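Local coordinates for endonuclease Bse634IR (Geobacillus stearothermophilus, PDB 3V20), which probably cleaves DNA at specific sequences as a type II restriction endonuclease, and is held here on DNA with a bound calcium ion, at residues Thr20-Lys25 with Lys61-Pro66; Lys103-Lys108 with Thr142-Leu147; Ala193-Lys198 with Tyr237-Glu242. The protein carries 1 engineered substitution. All coordinates share one frame; numbering follows the deposited sequence.

How the contacts relate
From the N terminus, contact 1 comes first: strand 19-24 meets the loop after helix 43-61, closing a largely helical stretch of chain. Contact 2 then closes a loop through helix 118-132, joining the end of strand 99-103 to the approach of strand 147-151. Contact 3 follows, pairing strands 191-198 and 235-240 across helix 207-226. The three loops run in series, with none nested and none crossing. Contact 1 stands apart, its centre about 29 Å from that of contact 2 and about 31 Å from that of contact 3. Contacts 2 and 3 touch within one mixed sheet and share the calcium ion, bound by Asp146 and Leu197.

Contact 1 (Thr20-Lys25 with Lys61-Pro66); sequences TKIRIK and KGLAIP. With nucleotides of chain C.
Ile24 and Pro66 form the buried, well-packed end of this contact. The two side chains meet at about a right angle, Ile24 CD1 lying 3.6 Å from Pro66 CB. With CG1 of Ile24 anti to its carbonyl carbon (chi1 -52°) and the chain extended beyond it, CD1 is carried onto the proline ring. The other end is just as close but more open to solvent: Ile22 directs CD1 at Leu63 CD1, 3.4 Å away, and both residues are partly exposed. Ile22 CG2 lies between the Pro66 ring and Ala64 O, 4.0 Å from that oxygen. The loose side is at Ala64, an exposed residue whose CB stays 5.1 Å from Ile22 CG2. The whole interface is apolar, without a polar bond between 20-25 and 61-66.

Polar groups of 20-25 turn instead to DNA and to strand 11-16. Ile24 N donates to OP1 of DG11 of chain C at 2.8 Å (157°), and Lys25 NZ, from the N-cap of the following helix, reaches OP2 of DC12 of chain C at 2.7 Å. Lys21 and Arg23 form salt bridges with Glu16 and Glu12.

In the fold, a two-stranded antiparallel sheet, 11-16 with 19-24, is laid against a helix-to-helix connection. Gly62 ends helix 43-61 in a Schellman motif; Ile24 also packs on Val54 of that helix and on Ala70, Phe71 and Thr74 of helix 68-93.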
loop_
_atom_site.group_PDB
_atom_site.type_symbol
_atom_site.label_atom_id
_atom_site.label_comp_id
_atom_site.label_asym_id
_atom_site.label_seq_id
_atom_site.Cartn_x
_atom_site.Cartn_y
_atom_site.Cartn_z
ATOM N N THR A 20 27.209 16.410 12.393
ATOM C CA THR A 20 27.369 14.964 12.541
ATOM C C THR A 20 26.005 14.288 12.707
ATOM O O THR A 20 25.241 14.608 13.619
ATOM C CB THR A 20 28.329 14.609 13.691
ATOM O OG1 THR A 20 29.661 15.002 13.329
ATOM C CG2 THR A 20 28.315 13.114 13.977
ATOM N N LYS A 21 25.705 13.369 11.795
ATOM C CA LYS A 21 24.425 12.674 11.759
ATOM C C LYS A 21 24.610 11.213 12.151
ATOM O O LYS A 21 25.709 10.662 12.034
ATOM C CB LYS A 21 23.818 12.774 10.358
ATOM C CG LYS A 21 22.977 14.019 10.084
ATOM C CD LYS A 21 21.510 13.645 9.975
ATOM C CE LYS A 21 20.810 14.473 8.918
ATOM N NZ LYS A 21 19.682 13.730 8.260
ATOM N N ILE A 22 23.530 10.592 12.618
ATOM C CA ILE A 22 23.577 9.207 13.093
ATOM C C ILE A 22 22.854 8.242 12.143
ATOM O O ILE A 22 21.779 8.560 11.621
ATOM C CB ILE A 22 23.040 9.094 14.560
ATOM C CG1 ILE A 22 23.654 7.887 15.269
ATOM C CG2 ILE A 22 21.503 9.096 14.615
ATOM C CD1 ILE A 22 25.139 8.061 15.549
ATOM N N ARG A 23 23.452 7.074 11.920
ATOM C CA ARG A 23 22.887 6.073 11.013
ATOM C C ARG A 23 22.984 4.662 11.596
ATOM O O ARG A 23 24.064 4.230 11.995
ATOM C CB ARG A 23 23.593 6.140 9.660
ATOM C CG ARG A 23 23.404 4.928 8.758
ATOM C CD ARG A 23 24.469 4.908 7.673
ATOM N NE ARG A 23 24.251 5.988 6.722
ATOM C CZ ARG A 23 25.211 6.717 6.165
ATOM N NH1 ARG A 23 26.481 6.496 6.464
ATOM N NH2 ARG A 23 24.897 7.676 5.309
ATOM N N ILE A 24 21.855 3.952 11.644
ATOM C CA ILE A 24 21.844 2.576 12.129
ATOM C C ILE A 24 22.404 1.651 11.052
ATOM O O ILE A 24 22.058 1.781 9.884
ATOM C CB ILE A 24 20.431 2.105 12.538
ATOM C CG1 ILE A 24 19.793 3.085 13.513
ATOM C CG2 ILE A 24 20.477 0.702 13.170
ATOM C CD1 ILE A 24 18.354 2.726 13.869
ATOM N N LYS A 25 23.298 0.746 11.445
ATOM C CA LYS A 25 23.816 -0.272 10.533
ATOM C C LYS A 25 23.162 -1.604 10.902
ATOM O O LYS A 25 23.621 -2.277 11.828
ATOM C CB LYS A 25 25.342 -0.370 10.609
ATOM C CG LYS A 25 26.105 0.957 10.407
ATOM C CD LYS A 25 26.002 1.501 8.971
ATOM C CE LYS A 25 26.668 0.585 7.938
ATOM N NZ LYS A 25 26.582 1.133 6.570
ATOM N N LYS A 61 27.183 5.758 24.039
ATOM C CA LYS A 61 28.083 6.544 23.183
ATOM C C LYS A 61 27.871 8.053 23.336
ATOM O O LYS A 61 28.673 8.846 22.832
ATOM C CB LYS A 61 27.897 6.159 21.702
ATOM C CG LYS A 61 28.834 5.075 21.176
ATOM C CD LYS A 61 28.427 4.609 19.761
ATOM C CE LYS A 61 29.581 3.883 19.060
ATOM N NZ LYS A 61 29.819 4.399 17.672
ATOM N N GLY A 62 26.778 8.439 23.991
ATOM C CA GLY A 62 26.423 9.850 24.182
ATOM C C GLY A 62 25.583 10.478 23.076
ATOM O O GLY A 62 25.339 11.685 23.086
ATOM N N LEU A 63 25.104 9.665 22.140
ATOM C CA LEU A 63 24.464 10.188 20.921
ATOM C C LEU A 63 22.945 10.268 20.952
ATOM O O LEU A 63 22.292 9.755 21.858
ATOM C CB LEU A 63 24.920 9.393 19.696
ATOM C CG LEU A 63 26.432 9.407 19.458
ATOM C CD1 LEU A 63 26.822 8.332 18.469
ATOM C CD2 LEU A 63 26.923 10.794 18.997
ATOM N N ALA A 64 22.401 10.942 19.945
ATOM C CA ALA A 64 20.970 11.088 19.754
ATOM C C ALA A 64 20.324 9.757 19.356
ATOM O O ALA A 64 20.911 8.989 18.589
ATOM C CB ALA A 64 20.715 12.144 18.679
ATOM N N ILE A 65 19.131 9.485 19.893
ATOM C CA ILE A 65 18.351 8.307 19.499
ATOM C C ILE A 65 17.904 8.418 18.033
ATOM O O ILE A 65 17.374 9.452 17.620
ATOM C CB ILE A 65 17.102 8.078 20.405
ATOM C CG1 ILE A 65 16.545 6.662 20.213
ATOM C CG2 ILE A 65 15.980 9.117 20.108
ATOM C CD1 ILE A 65 15.486 6.245 21.233
ATOM N N PRO A 66 18.142 7.360 17.239
ATOM C CA PRO A 66 17.613 7.345 15.874
ATOM C C PRO A 66 16.094 7.485 15.887
ATOM O O PRO A 66 15.427 7.043 16.822
ATOM C CB PRO A 66 18.005 5.960 15.357
ATOM C CG PRO A 66 19.185 5.574 16.173
ATOM C CD PRO A 66 18.974 6.177 17.526
ATOM P P DG C 11 19.360 5.412 8.817
ATOM O OP1 DG C 11 19.737 4.951 10.164
ATOM O OP2 DG C 11 20.056 6.506 8.106
ATOM O "O5'" DG C 11 19.483 4.171 7.798
ATOM C "C5'" DG C 11 19.440 2.817 8.235
ATOM C "C4'" DG C 11 19.808 1.878 7.097
ATOM O "O4'" DG C 11 18.930 2.024 5.942
ATOM C "C3'" DG C 11 21.217 2.083 6.561
ATOM O "O3'" DG C 11 21.715 0.803 6.219
ATOM C "C2'" DG C 11 21.021 2.996 5.352
ATOM C "C1'" DG C 11 19.658 2.553 4.824
ATOM N N9 DG C 11 18.883 3.616 4.162
ATOM C C8 DG C 11 18.847 4.952 4.485
ATOM N N7 DG C 11 18.057 5.648 3.718
ATOM C C5 DG C 11 17.514 4.718 2.833
ATOM C C6 DG C 11 16.583 4.869 1.765
ATOM O O6 DG C 11 16.022 5.900 1.368
ATOM N N1 DG C 11 16.301 3.658 1.115
ATOM C C2 DG C 11 16.865 2.451 1.465
ATOM N N2 DG C 11 16.507 1.371 0.753
ATOM N N3 DG C 11 17.731 2.304 2.454
ATOM C C4 DG C 11 18.012 3.463 3.101
ATOM P P DC C 12 23.210 0.543 5.727
ATOM O OP1 DC C 12 23.648 -0.744 6.318
ATOM O OP2 DC C 12 24.060 1.744 5.855
ATOM O "O5'" DC C 12 22.952 0.381 4.164
ATOM C "C5'" DC C 12 22.062 -0.589 3.641
ATOM C "C4'" DC C 12 21.856 -0.264 2.173
ATOM O "O4'" DC C 12 20.972 0.892 2.033
ATOM C "C3'" DC C 12 23.159 0.050 1.412
ATOM O "O3'" DC C 12 23.398 -0.929 0.396
ATOM C "C2'" DC C 12 22.903 1.443 0.827
ATOM C "C1'" DC C 12 21.377 1.560 0.852
ATOM N N1 DC C 12 20.832 2.979 0.763
ATOM C C2 DC C 12 19.780 3.267 -0.133
ATOM O O2 DC C 12 19.310 2.357 -0.827
ATOM N N3 DC C 12 19.303 4.538 -0.227
ATOM C C4 DC C 12 19.841 5.502 0.529
ATOM N N4 DC C 12 19.348 6.741 0.419
ATOM C C5 DC C 12 20.906 5.235 1.450
ATOM C C6 DC C 12 21.363 3.978 1.533
#

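Contact 2 (Lys103-Lys108 with Thr142-Leu147); sequences KMPNVK and TSNPDL. With CA (calcium ion), chain F; nucleotides of chain B.
Asn144 and Val107 are brought together by their first torsions: Asn144 chi1 is -106°, well off a staggered value, and Val107 has CG2 anti to its backbone N, which sets that methyl 3.9 Å from Asn144 OD1. The setting is the metal site of a PDDEXK-type nuclease, and Pro145-Asp146 is consistent with the PD element that names this clan.

The amide of Asn144 is fixed in rotation by what it binds. ND2 donates to Pro105 O at 2.7 Å (161°), an acceptor lying in the amide plane, although the donor itself stands above the plane of the proline carbonyl. A second bond from ND2 goes to Phe110 O, and OD1 accepts from Phe112 N, so both ends of this buried group are satisfied by backbone. Further along, Met104 N donates to Asp146 O at 2.9 Å and nearly straight (170°), while Lys103 CD rests against the same oxygen. Lys103 and Leu147 form an antiparallel non-hydrogen-bonded pair, with Leu147 CD2 packed 3.9 Å from Lys103 CA. Asp146 and Leu147 together face Val195, making a classic beta bulge at the start of strand 147-151.

Both segments also hold the DNA backbone. Val107 N donates to OP1 of DA5 of chain B at 2.7 Å, and Asn144 N adds a weak bond to the same oxygen, so one phosphate bridges the two loops. The calcium ion sits at the next phosphate, that of DC6 of chain B. Leu197 O and a water bind it, as do two further oxygens: Asp146 OD2 lies 2.3 Å from the metal, and OP1 of DC6 of chain B lies 2.1 Å from it.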
loop_
_atom_site.group_PDB
_atom_site.type_symbol
_atom_site.label_atom_id
_atom_site.label_comp_id
_atom_site.label_asym_id
_atom_site.label_seq_id
_atom_site.Cartn_x
_atom_site.Cartn_y
_atom_site.Cartn_z
ATOM N N LYS A 103 15.596 -15.007 -1.089
ATOM C CA LYS A 103 15.321 -13.637 -0.687
ATOM C C LYS A 103 15.705 -12.708 -1.843
ATOM O O LYS A 103 16.868 -12.648 -2.238
ATOM C CB LYS A 103 16.102 -13.299 0.590
ATOM C CG LYS A 103 16.014 -11.844 1.063
ATOM C CD LYS A 103 14.591 -11.436 1.367
ATOM C CE LYS A 103 14.451 -9.912 1.560
ATOM N NZ LYS A 103 14.571 -9.143 0.301
ATOM N N MET A 104 14.722 -11.987 -2.376
ATOM C CA MET A 104 14.921 -11.141 -3.551
ATOM C C MET A 104 15.272 -9.696 -3.187
ATOM O O MET A 104 14.815 -9.185 -2.169
ATOM C CB MET A 104 13.677 -11.161 -4.429
ATOM C CG MET A 104 13.257 -12.546 -4.919
ATOM S SD MET A 104 14.364 -13.248 -6.153
ATOM C CE MET A 104 13.902 -12.330 -7.624
ATOM N N PRO A 105 16.116 -9.038 -4.006
ATOM C CA PRO A 105 16.429 -7.629 -3.767
ATOM C C PRO A 105 15.353 -6.718 -4.398
ATOM O O PRO A 105 14.332 -7.210 -4.880
ATOM C CB PRO A 105 17.777 -7.465 -4.460
ATOM C CG PRO A 105 17.698 -8.416 -5.629
ATOM C CD PRO A 105 16.762 -9.540 -5.239
ATOM N N ASN A 106 15.570 -5.408 -4.394
ATOM C CA ASN A 106 14.615 -4.497 -5.022
ATOM C C ASN A 106 14.579 -4.591 -6.555
ATOM O O ASN A 106 15.499 -5.124 -7.177
ATOM C CB ASN A 106 14.761 -3.054 -4.501
ATOM C CG ASN A 106 15.914 -2.290 -5.137
ATOM O OD1 ASN A 106 16.060 -2.245 -6.359
ATOM N ND2 ASN A 106 16.710 -1.630 -4.300
ATOM N N VAL A 107 13.511 -4.052 -7.137
ATOM C CA VAL A 107 13.220 -4.183 -8.560
ATOM C C VAL A 107 14.262 -3.536 -9.498
ATOM O O VAL A 107 14.411 -3.975 -10.641
ATOM C CB VAL A 107 11.756 -3.710 -8.879
ATOM C CG1 VAL A 107 11.644 -2.172 -8.997
ATOM C CG2 VAL A 107 11.224 -4.399 -10.118
ATOM N N LYS A 108 14.971 -2.511 -9.020
ATOM C CA LYS A 108 16.047 -1.888 -9.803
ATOM C C LYS A 108 17.331 -2.714 -9.791
ATOM O O LYS A 108 17.958 -2.889 -10.829
ATOM C CB LYS A 108 16.321 -0.427 -9.382
ATOM C CG LYS A 108 15.335 0.596 -9.974
ATOM C CD LYS A 108 14.981 0.285 -11.440
ATOM C CE LYS A 108 13.495 0.513 -11.756
ATOM N NZ LYS A 108 12.941 -0.527 -12.718
ATOM N N THR A 142 4.983 -3.759 -10.077
ATOM C CA THR A 142 4.878 -4.083 -8.659
ATOM C C THR A 142 6.259 -4.148 -8.002
ATOM O O THR A 142 7.274 -4.320 -8.685
ATOM C CB THR A 142 4.156 -5.429 -8.436
ATOM O OG1 THR A 142 3.967 -5.625 -7.027
ATOM C CG2 THR A 142 4.962 -6.607 -9.024
ATOM N N SER A 143 6.302 -4.017 -6.680
ATOM C CA SER A 143 7.555 -4.236 -5.952
ATOM C C SER A 143 7.921 -5.719 -6.045
ATOM O O SER A 143 7.026 -6.545 -6.188
ATOM C CB SER A 143 7.444 -3.757 -4.496
ATOM O OG SER A 143 6.171 -4.042 -3.928
ATOM N N ASN A 144 9.222 -6.046 -6.032
ATOM C CA ASN A 144 9.710 -7.452 -6.098
ATOM C C ASN A 144 9.136 -8.285 -4.951
ATOM O O ASN A 144 9.050 -7.788 -3.824
ATOM C CB ASN A 144 11.244 -7.494 -5.998
ATOM C CG ASN A 144 11.944 -7.800 -7.328
ATOM O OD1 ASN A 144 11.325 -7.896 -8.381
ATOM N ND2 ASN A 144 13.261 -7.957 -7.264
ATOM N N PRO A 145 8.741 -9.546 -5.215
ATOM C CA PRO A 145 8.315 -10.353 -4.071
ATOM C C PRO A 145 9.494 -10.527 -3.102
ATOM O O PRO A 145 10.649 -10.566 -3.555
ATOM C CB PRO A 145 7.938 -11.703 -4.701
ATOM C CG PRO A 145 7.935 -11.494 -6.162
ATOM C CD PRO A 145 8.835 -10.350 -6.445
ATOM N N ASP A 146 9.223 -10.607 -1.797
ATOM C CA ASP A 146 10.290 -10.827 -0.803
ATOM C C ASP A 146 11.008 -12.173 -0.907
ATOM O O ASP A 146 12.243 -12.215 -0.882
ATOM C CB ASP A 146 9.767 -10.635 0.611
ATOM C CG ASP A 146 9.366 -9.208 0.879
ATOM O OD1 ASP A 146 10.105 -8.290 0.441
ATOM O OD2 ASP A 146 8.307 -8.998 1.511
ATOM N N LEU A 147 10.236 -13.258 -0.994
ATOM C CA LEU A 147 10.770 -14.604 -1.196
ATOM C C LEU A 147 10.171 -15.232 -2.433
ATOM O O LEU A 147 8.973 -15.118 -2.662
ATOM C CB LEU A 147 10.462 -15.522 -0.007
ATOM C CG LEU A 147 10.952 -15.275 1.419
ATOM C CD1 LEU A 147 10.376 -16.380 2.300
ATOM C CD2 LEU A 147 12.477 -15.243 1.491
HETATM CA CA CA F . 7.825 -6.988 2.441
ATOM P P DA B 5 10.879 -2.126 -5.184
ATOM O OP1 DA B 5 11.358 -3.458 -5.620
ATOM O OP2 DA B 5 9.662 -1.534 -5.759
ATOM O "O5'" DA B 5 10.592 -2.173 -3.614
ATOM C "C5'" DA B 5 11.531 -2.831 -2.789
ATOM C "C4'" DA B 5 11.267 -2.521 -1.346
ATOM O "O4'" DA B 5 11.719 -1.173 -1.056
ATOM C "C3'" DA B 5 9.803 -2.648 -0.932
ATOM O "O3'" DA B 5 9.709 -3.750 -0.069
ATOM C "C2'" DA B 5 9.521 -1.309 -0.245
ATOM C "C1'" DA B 5 10.898 -0.660 -0.042
ATOM N N9 DA B 5 10.836 0.799 -0.152
ATOM C C8 DA B 5 10.198 1.506 -1.132
ATOM N N7 DA B 5 10.292 2.803 -0.990
ATOM C C5 DA B 5 11.029 2.960 0.170
ATOM C C6 DA B 5 11.482 4.100 0.861
ATOM N N6 DA B 5 11.222 5.346 0.463
ATOM N N1 DA B 5 12.211 3.912 1.985
ATOM C C2 DA B 5 12.467 2.657 2.385
ATOM N N3 DA B 5 12.086 1.522 1.802
ATOM C C4 DA B 5 11.392 1.737 0.686
ATOM P P DC B 4 11.519 3.587 -8.035
ATOM O OP1 DC B 4 10.993 2.714 -9.120
ATOM O OP2 DC B 4 10.573 4.505 -7.366
ATOM O "O5'" DC B 4 12.168 2.652 -6.922
ATOM C "C5'" DC B 4 13.224 1.747 -7.208
ATOM C "C4'" DC B 4 13.343 0.749 -6.061
ATOM O "O4'" DC B 4 14.080 1.322 -4.942
ATOM C "C3'" DC B 4 12.010 0.248 -5.481
ATOM O "O3'" DC B 4 12.119 -1.156 -5.342
ATOM C "C2'" DC B 4 11.901 0.972 -4.143
ATOM C "C1'" DC B 4 13.336 1.258 -3.745
ATOM N N1 DC B 4 13.571 2.543 -2.979
ATOM C C2 DC B 4 14.393 2.550 -1.824
ATOM O O2 DC B 4 14.927 1.510 -1.409
ATOM N N3 DC B 4 14.591 3.725 -1.165
ATOM C C4 DC B 4 14.012 4.849 -1.587
ATOM N N4 DC B 4 14.255 5.968 -0.886
ATOM C C5 DC B 4 13.185 4.869 -2.754
ATOM C C6 DC B 4 12.994 3.713 -3.407
ATOM P P DC B 6 8.506 -3.993 0.955
ATOM O OP1 DC B 6 8.412 -5.435 1.193
ATOM O OP2 DC B 6 7.282 -3.321 0.519
ATOM O "O5'" DC B 6 9.090 -3.305 2.256
ATOM C "C5'" DC B 6 10.168 -3.889 2.963
ATOM C "C4'" DC B 6 10.575 -2.989 4.108
ATOM O "O4'" DC B 6 10.905 -1.689 3.586
ATOM C "C3'" DC B 6 9.501 -2.671 5.131
ATOM O "O3'" DC B 6 9.401 -3.757 6.006
ATOM C "C2'" DC B 6 10.100 -1.425 5.799
ATOM C "C1'" DC B 6 10.837 -0.731 4.631
ATOM N N1 DC B 6 10.173 0.474 4.050
ATOM C C2 DC B 6 10.378 1.758 4.598
ATOM O O2 DC B 6 11.123 1.911 5.591
ATOM N N3 DC B 6 9.748 2.830 4.025
ATOM C C4 DC B 6 8.958 2.659 2.951
ATOM N N4 DC B 6 8.363 3.748 2.431
ATOM C C5 DC B 6 8.739 1.350 2.378
ATOM C C6 DC B 6 9.356 0.312 2.957
HETATM O O HOH W 1 5.683 -7.292 0.777
#

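Contact 3 (Ala193-Lys198 with Tyr237-Glu242); sequences AGVGLK and YGASSE. With CA (calcium ion), chain F; nucleotides of chain B.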
loop_
_atom_site.group_PDB
_atom_site.type_symbol
_atom_site.label_atom_id
_atom_site.label_comp_id
_atom_site.label_asym_id
_atom_site.label_seq_id
_atom_site.Cartn_x
_atom_site.Cartn_y
_atom_site.Cartn_z
ATOM N N ALA A 193 5.747 -20.402 -6.000
ATOM C CA ALA A 193 5.101 -19.499 -5.044
ATOM C C ALA A 193 5.943 -18.286 -4.739
ATOM O O ALA A 193 7.151 -18.316 -4.932
ATOM C CB ALA A 193 4.736 -20.235 -3.754
ATOM N N GLY A 194 5.293 -17.215 -4.283
ATOM C CA GLY A 194 5.990 -16.051 -3.710
ATOM C C GLY A 194 5.434 -15.691 -2.338
ATOM O O GLY A 194 4.302 -16.075 -1.993
ATOM N N VAL A 195 6.225 -14.971 -1.540
ATOM C CA VAL A 195 5.799 -14.556 -0.203
ATOM C C VAL A 195 6.146 -13.086 0.059
ATOM O O VAL A 195 7.268 -12.642 -0.224
ATOM C CB VAL A 195 6.447 -15.422 0.898
ATOM C CG1 VAL A 195 5.977 -14.987 2.259
ATOM C CG2 VAL A 195 6.169 -16.928 0.672
ATOM N N GLY A 196 5.171 -12.338 0.589
ATOM C CA GLY A 196 5.379 -10.964 1.029
ATOM C C GLY A 196 5.527 -10.934 2.527
ATOM O O GLY A 196 4.671 -11.461 3.243
ATOM N N LEU A 197 6.613 -10.328 3.010
ATOM C CA LEU A 197 6.942 -10.308 4.454
ATOM C C LEU A 197 6.806 -8.928 5.075
ATOM O O LEU A 197 7.350 -7.971 4.551
ATOM C CB LEU A 197 8.367 -10.808 4.668
ATOM C CG LEU A 197 8.682 -12.237 4.164
ATOM C CD1 LEU A 197 10.189 -12.435 4.150
ATOM C CD2 LEU A 197 7.964 -13.320 4.981
ATOM N N LYS A 198 6.101 -8.818 6.203
ATOM C CA LYS A 198 5.925 -7.528 6.879
ATOM C C LYS A 198 6.041 -7.681 8.384
ATOM O O LYS A 198 5.448 -8.605 8.929
ATOM C CB LYS A 198 4.544 -6.972 6.573
ATOM C CG LYS A 198 4.371 -6.491 5.167
ATOM C CD LYS A 198 2.922 -6.237 4.876
ATOM C CE LYS A 198 2.740 -5.255 3.770
ATOM N NZ LYS A 198 3.990 -4.919 3.098
ATOM N N TYR A 237 1.504 -15.599 -1.002
ATOM C CA TYR A 237 1.271 -15.641 0.438
ATOM C C TYR A 237 1.767 -14.397 1.163
ATOM O O TYR A 237 2.722 -13.750 0.735
ATOM C CB TYR A 237 2.013 -16.846 1.039
ATOM C CG TYR A 237 1.584 -18.194 0.483
ATOM C CD1 TYR A 237 0.446 -18.842 0.983
ATOM C CD2 TYR A 237 2.304 -18.812 -0.546
ATOM C CE1 TYR A 237 0.027 -20.071 0.470
ATOM C CE2 TYR A 237 1.904 -20.044 -1.060
ATOM C CZ TYR A 237 0.760 -20.670 -0.534
ATOM O OH TYR A 237 0.343 -21.889 -1.012
ATOM N N GLY A 238 1.131 -14.084 2.286
ATOM C CA GLY A 238 1.614 -13.038 3.171
ATOM C C GLY A 238 2.093 -13.619 4.486
ATOM O O GLY A 238 1.641 -14.709 4.899
ATOM N N ALA A 239 3.000 -12.899 5.149
ATOM C CA ALA A 239 3.477 -13.302 6.477
ATOM C C ALA A 239 3.829 -12.120 7.345
ATOM O O ALA A 239 4.602 -11.250 6.925
ATOM C CB ALA A 239 4.677 -14.255 6.369
ATOM N N SER A 240 3.298 -12.131 8.572
ATOM C CA SER A 240 3.471 -11.044 9.546
ATOM C C SER A 240 4.202 -11.550 10.780
ATOM O O SER A 240 4.202 -12.750 11.041
ATOM C CB SER A 240 2.099 -10.505 9.949
ATOM O OG SER A 240 2.192 -9.496 10.934
ATOM N N SER A 241 4.833 -10.656 11.540
ATOM C CA SER A 241 5.491 -11.070 12.786
ATOM C C SER A 241 4.574 -10.886 13.993
ATOM O O SER A 241 4.959 -11.220 15.115
ATOM C CB SER A 241 6.833 -10.361 13.004
ATOM O OG SER A 241 6.671 -9.073 13.571
ATOM N N GLU A 242 3.364 -10.374 13.731
ATOM C CA GLU A 242 2.335 -10.069 14.725
ATOM C C GLU A 242 1.083 -10.931 14.539
ATOM O O GLU A 242 0.940 -11.629 13.524
ATOM C CB GLU A 242 1.940 -8.578 14.627
ATOM C CG GLU A 242 2.961 -7.609 15.239
ATOM C CD GLU A 242 2.445 -6.176 15.393
ATOM O OE1 GLU A 242 1.308 -5.852 14.925
ATOM O OE2 GLU A 242 3.202 -5.366 15.987
HETATM CA CA CA F . 7.825 -6.988 2.441
ATOM P P DC B 7 8.049 -4.120 6.786
ATOM O OP1 DC B 7 8.339 -5.346 7.538
ATOM O OP2 DC B 7 6.926 -4.129 5.821
ATOM O "O5'" DC B 7 7.825 -2.942 7.823
ATOM C "C5'" DC B 7 8.803 -2.669 8.824
ATOM C "C4'" DC B 7 8.292 -1.531 9.679
ATOM O "O4'" DC B 7 8.278 -0.308 8.907
ATOM C "C3'" DC B 7 6.856 -1.712 10.182
ATOM O "O3'" DC B 7 6.696 -1.150 11.469
ATOM C "C2'" DC B 7 6.034 -0.885 9.205
ATOM C "C1'" DC B 7 6.987 0.265 8.914
ATOM N N1 DC B 7 6.639 0.956 7.643
ATOM C C2 DC B 7 6.465 2.353 7.625
ATOM O O2 DC B 7 6.644 3.034 8.668
ATOM N N3 DC B 7 6.123 2.948 6.448
ATOM C C4 DC B 7 5.940 2.213 5.345
ATOM N N4 DC B 7 5.611 2.850 4.217
ATOM C C5 DC B 7 6.108 0.787 5.334
ATOM C C6 DC B 7 6.459 0.218 6.506
HETATM O O HOH W 1 5.683 -7.292 0.777
#
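The ring of Tyr237 is met at its edge by Ala193, whose CB lies in the ring plane 3.9 Å from CE2. Gly194 O is also near that plane, beside CD2, whereas Val195 CG2 comes in obliquely and touches Tyr237 CB. Segment 193-198 thus places nothing squarely over either ring face; elsewhere the tyrosine side chain packs on Ile290 of helix 280-291.

The strands run parallel, their short axes 27° apart and 4.6 Å from each other at closest approach. Toward 193-198, strand 237-240 bonds through residues 237 and 239, while Gly238 bonds to Asp273 and Phe275 of strand 273-276. Tyr237 N donates to Gly194 O, and Tyr237 O accepts from Gly196 N at 2.8 Å; Ala239 N donates to Gly196 O, and Ala239 O accepts from Lys198 N at 2.9 Å. The two bonds donated by 193-198 are the straighter ones. On the face bearing Val195, Leu197, Tyr237 and Ala239, Leu197 CD2 packs on Ala239 CB at 3.7 Å, and Met286 of helix 280-291 also touches the alanine.

Where strand 237-240 ends, Ser240 carries OG anti to its backbone N (chi1 177°), and this oxygen accepts from Glu242 N at 3.2 Å (164°), an ST turn. With an alanine here, Glu242 N would probably lose its acceptor and the turn leaving the strand would be less firmly set.

The pairing leaves Leu197 O turned to the calcium ion, 2.4 Å away, while Lys198 CG passes 3.5 Å from OP2 of DC7 of chain B and Lys198 NZ is bonded to Gln208. Two adjacent parallel strands joined through helix 207-226 form a beta-alpha-beta crossover, here lining the metal site of a PDDEXK-type core.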